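Local coordinates for protein UDP-L-Rhamnose Synthase (Acanthamoeba polyphaga mimivirus, PDB 7JID) that probably makes UDP-L-rhamnose with NADP(H) as cofactor, being a viral member of the RmlD-like NADP-binding Rossmann family, at residues I166-I176 and I281-K289; I185-T193 and D256-T264. One frame throughout, in Å; residues are numbered along the deposited sequence. Where two conformers were deposited one is given.

Contact 1 of 2, residues I166-I176 and I281-K289; sequences ITIEQNPRSFI and IREVVSKMK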
# COMPACT_ATOMS: atom_id res chain seq x y z
N ILE A 166 11.64 -12.59 -20.15
CA ILE A 166 12.72 -12.88 -21.13
C ILE A 166 12.29 -12.38 -22.52
O ILE A 166 11.12 -12.53 -22.84
CB ILE A 166 12.99 -14.38 -21.17
CG1 ILE A 166 13.61 -14.90 -19.86
CG2 ILE A 166 13.84 -14.78 -22.37
CD1 ILE A 166 13.42 -16.37 -19.67
N THR A 167 13.19 -11.73 -23.23
CA THR A 167 13.01 -11.45 -24.67
C THR A 167 14.16 -12.06 -25.46
O THR A 167 15.26 -12.23 -24.89
CB THR A 167 12.90 -9.94 -24.91
OG1 THR A 167 14.05 -9.30 -24.35
CG2 THR A 167 11.60 -9.38 -24.36
N ILE A 168 13.89 -12.38 -26.72
CA ILE A 168 14.92 -12.83 -27.70
C ILE A 168 15.93 -11.70 -27.84
O ILE A 168 17.13 -11.96 -27.69
CB ILE A 168 14.27 -13.20 -29.04
CG1 ILE A 168 13.28 -14.36 -28.91
CG2 ILE A 168 15.35 -13.43 -30.08
CD1 ILE A 168 12.23 -14.42 -30.02
N GLU A 169 15.45 -10.49 -28.04
CA GLU A 169 16.36 -9.31 -28.11
C GLU A 169 17.01 -9.11 -26.74
O GLU A 169 16.28 -9.06 -25.77
CB GLU A 169 15.57 -8.06 -28.53
CG GLU A 169 16.49 -6.92 -28.94
CD GLU A 169 15.80 -5.61 -29.30
OE1 GLU A 169 14.57 -5.62 -29.48
OE2 GLU A 169 16.49 -4.61 -29.38
N GLN A 170 18.32 -8.89 -26.68
CA GLN A 170 19.03 -8.60 -25.41
C GLN A 170 18.59 -7.22 -24.90
O GLN A 170 18.36 -6.30 -25.74
CB GLN A 170 20.54 -8.70 -25.65
CG GLN A 170 21.00 -10.13 -25.82
CD GLN A 170 21.13 -10.74 -24.44
OE1 GLN A 170 20.15 -11.13 -23.82
NE2 GLN A 170 22.34 -10.72 -23.91
N ASN A 171 18.43 -7.06 -23.59
CA ASN A 171 17.99 -5.78 -22.98
C ASN A 171 18.42 -5.82 -21.52
O ASN A 171 18.38 -6.90 -20.94
CB ASN A 171 16.47 -5.56 -23.12
CG ASN A 171 16.01 -4.19 -22.65
OD1 ASN A 171 15.81 -3.97 -21.46
ND2 ASN A 171 15.79 -3.28 -23.59
N PRO A 172 18.83 -4.68 -20.91
CA PRO A 172 19.21 -4.65 -19.50
C PRO A 172 18.14 -5.23 -18.57
O PRO A 172 18.50 -5.70 -17.52
CB PRO A 172 19.45 -3.16 -19.16
CG PRO A 172 19.05 -2.40 -20.41
CD PRO A 172 19.07 -3.38 -21.56
N ARG A 173 16.88 -5.17 -18.99
CA ARG A 173 15.72 -5.65 -18.19
C ARG A 173 15.49 -7.17 -18.37
O ARG A 173 14.82 -7.78 -17.49
CB ARG A 173 14.46 -4.88 -18.58
CG ARG A 173 14.47 -3.37 -18.30
CD ARG A 173 14.16 -2.96 -16.86
NE ARG A 173 15.33 -3.07 -15.99
CZ ARG A 173 16.38 -2.26 -16.01
NH1 ARG A 173 16.43 -1.25 -16.86
NH2 ARG A 173 17.39 -2.43 -15.16
N SER A 174 15.95 -7.76 -19.48
CA SER A 174 15.68 -9.17 -19.85
C SER A 174 16.45 -10.13 -18.95
O SER A 174 17.65 -9.96 -18.73
CB SER A 174 15.98 -9.44 -21.28
OG SER A 174 15.79 -10.81 -21.57
N PHE A 175 15.76 -11.12 -18.39
CA PHE A 175 16.36 -12.06 -17.41
C PHE A 175 17.64 -12.68 -17.98
O PHE A 175 18.62 -12.80 -17.24
CB PHE A 175 15.33 -13.12 -17.03
CG PHE A 175 15.80 -14.17 -16.07
CD1 PHE A 175 15.62 -14.00 -14.71
CD2 PHE A 175 16.35 -15.35 -16.56
CE1 PHE A 175 16.00 -15.02 -13.85
CE2 PHE A 175 16.78 -16.35 -15.68
CZ PHE A 175 16.60 -16.16 -14.33
N ILE A 176 17.64 -13.13 -19.23
CA ILE A 176 18.82 -13.81 -19.84
C ILE A 176 19.96 -12.80 -19.93
O ILE A 176 21.10 -13.15 -19.51
CB ILE A 176 18.49 -14.45 -21.19
CG1 ILE A 176 17.49 -15.59 -21.01
CG2 ILE A 176 19.76 -14.88 -21.89
CD1 ILE A 176 17.21 -16.40 -22.26
N ILE A 281 12.47 -21.61 -24.12
CA ILE A 281 13.85 -21.08 -23.94
C ILE A 281 14.73 -21.64 -25.06
O ILE A 281 15.57 -20.88 -25.57
CB ILE A 281 14.44 -21.46 -22.56
CG1 ILE A 281 13.72 -20.75 -21.42
CG2 ILE A 281 15.94 -21.17 -22.51
CD1 ILE A 281 13.90 -19.28 -21.41
N ARG A 282 14.62 -22.93 -25.36
CA ARG A 282 15.41 -23.50 -26.48
C ARG A 282 15.19 -22.64 -27.72
O ARG A 282 16.18 -22.28 -28.40
CB ARG A 282 14.99 -24.94 -26.78
CG ARG A 282 15.75 -25.55 -27.96
CD ARG A 282 15.54 -27.04 -28.05
NE ARG A 282 15.67 -27.70 -26.76
CZ ARG A 282 14.67 -28.19 -26.03
NH1 ARG A 282 14.94 -28.76 -24.87
NH2 ARG A 282 13.43 -28.12 -26.45
N GLU A 283 13.93 -22.32 -27.99
CA GLU A 283 13.55 -21.50 -29.17
C GLU A 283 14.24 -20.15 -29.04
O GLU A 283 14.95 -19.74 -30.00
CB GLU A 283 12.03 -21.45 -29.37
CG GLU A 283 11.62 -20.49 -30.49
CD GLU A 283 10.14 -20.46 -30.87
OE1 GLU A 283 9.40 -21.39 -30.50
OE2 GLU A 283 9.72 -19.48 -31.53
N VAL A 284 14.08 -19.46 -27.91
CA VAL A 284 14.66 -18.11 -27.67
C VAL A 284 16.16 -18.14 -27.89
O VAL A 284 16.68 -17.25 -28.60
CB VAL A 284 14.29 -17.59 -26.26
CG1 VAL A 284 15.13 -16.40 -25.77
CG2 VAL A 284 12.82 -17.24 -26.23
N VAL A 285 16.87 -19.04 -27.22
CA VAL A 285 18.36 -19.10 -27.30
C VAL A 285 18.78 -19.37 -28.75
O VAL A 285 19.78 -18.75 -29.18
CB VAL A 285 18.93 -20.16 -26.34
CG1 VAL A 285 20.41 -20.40 -26.57
CG2 VAL A 285 18.67 -19.72 -24.90
N SER A 286 18.06 -20.22 -29.48
CA SER A 286 18.42 -20.57 -30.89
C SER A 286 18.43 -19.31 -31.76
O SER A 286 19.28 -19.24 -32.69
CB SER A 286 17.52 -21.65 -31.44
OG SER A 286 16.24 -21.15 -31.80
N LYS A 287 17.60 -18.31 -31.42
CA LYS A 287 17.35 -17.10 -32.23
C LYS A 287 18.19 -15.91 -31.74
O LYS A 287 18.20 -14.88 -32.44
CB LYS A 287 15.87 -16.75 -32.19
CG LYS A 287 14.98 -17.78 -32.85
CD LYS A 287 13.51 -17.55 -32.64
CE LYS A 287 12.66 -18.53 -33.43
NZ LYS A 287 11.27 -18.05 -33.53
N MET A 288 18.84 -16.03 -30.59
CA MET A 288 19.48 -14.91 -29.85
C MET A 288 20.76 -14.48 -30.55
O MET A 288 21.52 -15.38 -30.93
CB MET A 288 19.93 -15.35 -28.46
CG MET A 288 18.94 -15.08 -27.44
SD MET A 288 19.69 -15.30 -25.84
CE MET A 288 18.29 -14.57 -24.99
N LYS A 289 20.98 -13.17 -30.61
CA LYS A 289 22.29 -12.52 -30.86
C LYS A 289 23.00 -12.20 -29.55
O LYS A 289 22.30 -11.99 -28.54
CB LYS A 289 22.07 -11.21 -31.61
CG LYS A 289 21.84 -11.38 -33.10
CD LYS A 289 21.67 -10.06 -33.77
CE LYS A 289 20.39 -9.37 -33.34
NZ LYS A 289 20.03 -8.31 -34.30
O HOH W 1 18.95 -11.32 -29.54
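Met288 reaches over Ile176 with its terminal methyl: CE lies 3.4 Å from Ile176 CG2 and nearly as close to Ile176 CD1, so it sits between the two branches of the isoleucine, tighter than usual van der Waals contact. The methionine chain runs extended beyond CG, chi2 -168° and chi3 170°, which carries the methyl from just beyond the end of helix 277-287 to the isoleucine; on the way CG passes 3.6 Å from Ile168 O. One turn earlier in the chain, Val284 puts both methyls against the loop. Its CG1 touches Ile166 CG2 at 4.0 Å and lies a little farther from Ile176 CD1, while its CG2 meets CG1 of Ile168. Ile166 and Ile281 cross at about a right angle and meet methyl to methyl, CD1 to CD1 at 3.4 Å, another tight pair. Nearer the exposed side Ile168 CG2 rests on Lys287 CB, whereas the ammonium end of Lys287 leads away to a salt bridge with Glu283 of its own helix. No direct hydrogen bond joins the segments; a water bridges them instead, donating to Ile168 O at 2.7 Å and accepting from Lys289 N. Within the loop, Thr167 N gives a nearly straight bond to Ser174 OG (3.2 Å, 174°), and Asn171 OD1 takes Arg173 N in an Asx turn. Gln170 lays CG 3.5 Å from Lys289 O, while its OE1 is bonded to Thr177. Ile231 of helix 224-234 adds to the same apolar cluster through Ile176 and Val285. This is a small aliphatic core in which the C-terminal helix 277-287 closes over the loop leading into helix 175-181, whose first residue, Phe175, lines the UDP-rhamnose pocket.

Contact 2 of 2, residues I185-T193 and D256-T264; sequences ICSIPNSMT and DRSNNLLNT. With AWU ([[(2~{R},3~{S},4~{R},5~{R})-5-[2,4-bis(oxidanylidene)pyrimidin-1-yl]-3,4-bis(oxidanyl)oxolan-2-yl]methoxy-oxidanyl-phosphoryl] [(2~{R},3~{R},4~{R},5~{R},6~{S})-6-methyl-3,4,5-tris(oxidanyl)oxan-2-yl] hydrogen phosphate), chain C.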
# COMPACT_ATOMS: atom_id res chain seq x y z
N ILE A 185 26.04 -17.08 -10.14
CA ILE A 185 24.65 -17.45 -10.49
C ILE A 185 24.08 -18.24 -9.34
O ILE A 185 24.66 -19.27 -8.97
CB ILE A 185 24.65 -18.26 -11.80
CG1 ILE A 185 25.22 -17.45 -12.97
CG2 ILE A 185 23.27 -18.80 -12.08
CD1 ILE A 185 24.46 -16.20 -13.34
N CYS A 186 22.94 -17.78 -8.82
CA CYS A 186 22.14 -18.55 -7.86
C CYS A 186 21.13 -19.35 -8.67
O CYS A 186 20.13 -18.75 -9.08
CB CYS A 186 21.50 -17.64 -6.82
SG CYS A 186 20.58 -18.57 -5.60
N SER A 187 21.45 -20.62 -8.99
CA SER A 187 20.58 -21.41 -9.91
C SER A 187 19.43 -22.05 -9.12
O SER A 187 19.63 -22.96 -8.29
CB SER A 187 21.35 -22.44 -10.71
OG SER A 187 20.54 -23.11 -11.67
N ILE A 188 18.20 -21.69 -9.46
CA ILE A 188 17.00 -22.25 -8.78
C ILE A 188 15.91 -22.40 -9.84
O ILE A 188 15.65 -21.46 -10.58
CB ILE A 188 16.53 -21.34 -7.61
CG1 ILE A 188 17.59 -21.18 -6.50
CG2 ILE A 188 15.23 -21.87 -7.03
CD1 ILE A 188 17.23 -20.18 -5.42
N PRO A 189 15.21 -23.56 -9.91
CA PRO A 189 14.09 -23.73 -10.85
C PRO A 189 12.99 -22.69 -10.56
O PRO A 189 12.58 -22.52 -9.42
CB PRO A 189 13.61 -25.17 -10.63
CG PRO A 189 14.83 -25.86 -10.06
CD PRO A 189 15.48 -24.81 -9.19
N ASN A 190 12.44 -22.11 -11.62
CA ASN A 190 11.47 -21.01 -11.48
C ASN A 190 10.51 -20.95 -12.66
O ASN A 190 10.90 -21.38 -13.79
CB ASN A 190 12.22 -19.69 -11.47
CG ASN A 190 12.57 -19.22 -10.09
OD1 ASN A 190 11.70 -18.71 -9.38
ND2 ASN A 190 13.85 -19.37 -9.71
N SER A 191 9.32 -20.45 -12.40
CA SER A 191 8.35 -20.04 -13.43
C SER A 191 8.81 -18.72 -14.02
O SER A 191 9.02 -17.75 -13.25
CB SER A 191 6.98 -19.96 -12.90
OG SER A 191 6.45 -21.24 -12.58
N MET A 192 8.86 -18.65 -15.34
CA MET A 192 9.32 -17.44 -16.06
C MET A 192 8.40 -17.18 -17.26
O MET A 192 7.73 -18.07 -17.67
CB MET A 192 10.77 -17.54 -16.54
CG MET A 192 11.68 -18.20 -15.54
SD MET A 192 13.41 -17.91 -15.98
CE MET A 192 14.26 -18.77 -14.62
N THR A 193 8.46 -15.96 -17.76
CA THR A 193 7.59 -15.44 -18.84
C THR A 193 8.44 -15.09 -20.05
O THR A 193 9.25 -14.18 -19.95
CB THR A 193 6.85 -14.19 -18.37
OG1 THR A 193 6.05 -14.49 -17.23
CG2 THR A 193 5.89 -13.66 -19.42
N ASP A 256 16.24 -10.22 -0.59
CA ASP A 256 16.11 -11.59 -1.13
C ASP A 256 15.32 -11.56 -2.45
O ASP A 256 14.99 -10.46 -2.96
CB ASP A 256 15.38 -12.47 -0.13
CG ASP A 256 15.66 -13.96 -0.21
OD1 ASP A 256 16.38 -14.41 -1.15
OD2 ASP A 256 15.16 -14.69 0.68
N ARG A 257 15.19 -12.73 -3.05
CA ARG A 257 14.52 -12.92 -4.37
C ARG A 257 13.49 -14.05 -4.24
O ARG A 257 13.69 -15.05 -3.52
CB ARG A 257 15.49 -13.16 -5.53
CG ARG A 257 16.46 -12.03 -5.83
CD ARG A 257 15.76 -10.77 -6.23
NE ARG A 257 16.66 -9.74 -6.71
CZ ARG A 257 17.17 -8.76 -5.99
NH1 ARG A 257 16.92 -8.66 -4.69
NH2 ARG A 257 17.91 -7.85 -6.60
N SER A 258 12.36 -13.84 -4.90
CA SER A 258 11.24 -14.80 -4.96
C SER A 258 11.65 -15.99 -5.85
O SER A 258 12.19 -15.77 -6.96
CB SER A 258 10.06 -14.13 -5.57
OG SER A 258 9.00 -15.04 -5.81
N ASN A 259 11.38 -17.20 -5.40
CA ASN A 259 11.60 -18.43 -6.20
C ASN A 259 10.35 -19.29 -6.07
O ASN A 259 10.04 -19.66 -4.92
CB ASN A 259 12.83 -19.22 -5.72
CG ASN A 259 14.09 -18.45 -5.99
OD1 ASN A 259 14.60 -18.43 -7.09
ND2 ASN A 259 14.62 -17.79 -4.96
N ASN A 260 9.70 -19.67 -7.17
CA ASN A 260 8.43 -20.42 -7.07
C ASN A 260 8.12 -21.11 -8.40
O ASN A 260 8.72 -20.78 -9.43
CB ASN A 260 7.32 -19.51 -6.55
CG ASN A 260 6.89 -18.47 -7.57
OD1 ASN A 260 6.57 -18.83 -8.69
ND2 ASN A 260 6.85 -17.23 -7.12
N LEU A 261 7.16 -22.01 -8.32
CA LEU A 261 6.30 -22.48 -9.43
C LEU A 261 4.94 -21.82 -9.31
O LEU A 261 4.32 -21.91 -8.21
CB LEU A 261 6.12 -23.99 -9.33
CG LEU A 261 5.08 -24.62 -10.26
CD1 LEU A 261 5.50 -24.50 -11.72
CD2 LEU A 261 4.84 -26.09 -9.91
N LEU A 262 4.47 -21.25 -10.41
CA LEU A 262 3.04 -20.86 -10.56
C LEU A 262 2.30 -21.98 -11.27
O LEU A 262 2.77 -22.49 -12.28
CB LEU A 262 2.90 -19.55 -11.34
CG LEU A 262 3.63 -18.34 -10.78
CD1 LEU A 262 3.45 -17.19 -11.79
CD2 LEU A 262 3.19 -18.00 -9.37
N ASN A 263 1.14 -22.33 -10.70
CA ASN A 263 0.19 -23.22 -11.40
C ASN A 263 -0.44 -22.44 -12.55
O ASN A 263 -1.06 -21.40 -12.26
CB ASN A 263 -0.84 -23.73 -10.41
CG ASN A 263 -1.81 -24.72 -11.01
OD1 ASN A 263 -2.27 -24.54 -12.12
ND2 ASN A 263 -2.26 -25.67 -10.20
N THR A 264 -0.24 -22.91 -13.78
CA THR A 264 -0.79 -22.18 -14.94
C THR A 264 -1.96 -22.93 -15.57
O THR A 264 -2.22 -22.68 -16.70
CB THR A 264 0.30 -21.86 -15.95
OG1 THR A 264 0.93 -23.06 -16.37
CG2 THR A 264 1.29 -20.86 -15.39
PA AWU C . 17.62 -9.45 -10.48
O1A AWU C . 18.04 -8.92 -9.16
O2A AWU C . 18.43 -9.07 -11.70
O3A AWU C . 16.15 -9.02 -11.02
PB AWU C . 14.86 -8.54 -10.12
O1B AWU C . 14.50 -9.48 -8.94
O2B AWU C . 15.01 -7.03 -9.85
O3B AWU C . 13.73 -8.80 -11.23
C5' AWU C . 10.33 -7.56 -11.39
O5' AWU C . 11.71 -7.77 -11.65
C4' AWU C . 9.54 -8.78 -11.81
O4' AWU C . 8.16 -8.69 -11.41
C3' AWU C . 10.14 -9.99 -11.17
O3' AWU C . 9.59 -11.12 -11.79
C2' AWU C . 11.64 -10.10 -11.38
C1' AWU C . 12.34 -8.84 -11.09
N1 AWU C . 20.94 -13.34 -9.59
C2 AWU C . 22.09 -14.12 -9.61
O2 AWU C . 22.03 -15.30 -10.00
N3 AWU C . 23.29 -13.52 -9.33
C4 AWU C . 23.37 -12.24 -8.89
O4 AWU C . 24.54 -11.75 -8.67
C5 AWU C . 22.22 -11.45 -8.89
C6 AWU C . 20.98 -12.03 -9.14
C1C AWU C . 19.62 -13.94 -9.91
C2C AWU C . 18.48 -13.67 -8.92
C3C AWU C . 17.24 -13.75 -9.84
C4C AWU C . 17.79 -13.24 -11.13
C5C AWU C . 17.34 -11.85 -11.52
C6' AWU C . 9.97 -6.31 -12.20
O2' AWU C . 11.87 -10.30 -12.76
O2C AWU C . 18.48 -14.68 -7.95
O3C AWU C . 16.87 -15.10 -10.07
O4C AWU C . 19.21 -13.18 -11.03
O5C AWU C . 17.56 -11.01 -10.37
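Asn190 reaches across to Asn259 and Asn260 with both ends of its amide. From CB, which lies 4.2 Å from Asn260 O, the chain swings at chi1 -93° to bring CG within 3.7 Å of Asn259 OD1. At the tip ND2 donates to Asn259 OD1 over 2.9 Å in a nearly straight bond, 176°; the donor lies in the carbonyl plane of Asn259, on a lone pair, and the acceptor in the amide plane of Asn190, although the two amide planes are turned 46° apart. A second bond from ND2 goes back to Ile188 O, which it meets from above the carbonyl plane. OD1 accepts Asn260 N at 3.1 Å, again from above the plane, and also takes Arg163 NH1. Four bonds thus fix the rotation of this buried amide. Ile188, two residues before Asn190, lies across Asn259 at about a right angle, its CD1 3.6 Å from Asn259 ND2. Beyond, Ser191 N gives a bond to Asn260 O, and Ser191 OG accepts Leu262 N at 2.9 Å, extending the join by one residue. Toward the ligand, the two segments each contribute to the UDP-rhamnose site: Cys186 N holds the uracil oxygen O2, while Arg257 grips O1A of the diphosphate with NE and NH2 (2.8 Å from NH2), and its NH1 is held by Asp256 O and by a salt bridge to Asp71. The guanidinium would help offset the charge of the diphosphate, while Asp71 probably steadies it.

From the N terminus the chain lays down five of the six strands of the parallel Rossmann sheet before reaching 166-176, the first half of contact 1. It then passes through helix 175-181 and strand 184-185 into 185-193, which opens contact 2; that loop, which holds the sixth strand, 212-215, closes at 256-264, after helices 195-207, 224-234 and 246-252. Only later does helix 277-287 return to close contact 1, so contact 2 is nested within it. Their centres are about 17 Å apart, yet they touch: Ile166 N is probably hydrogen-bonded to Thr193 O, and Phe175 packs on Met192. Together they tie the C-terminal helix and the loops around UDP-rhamnose to one another.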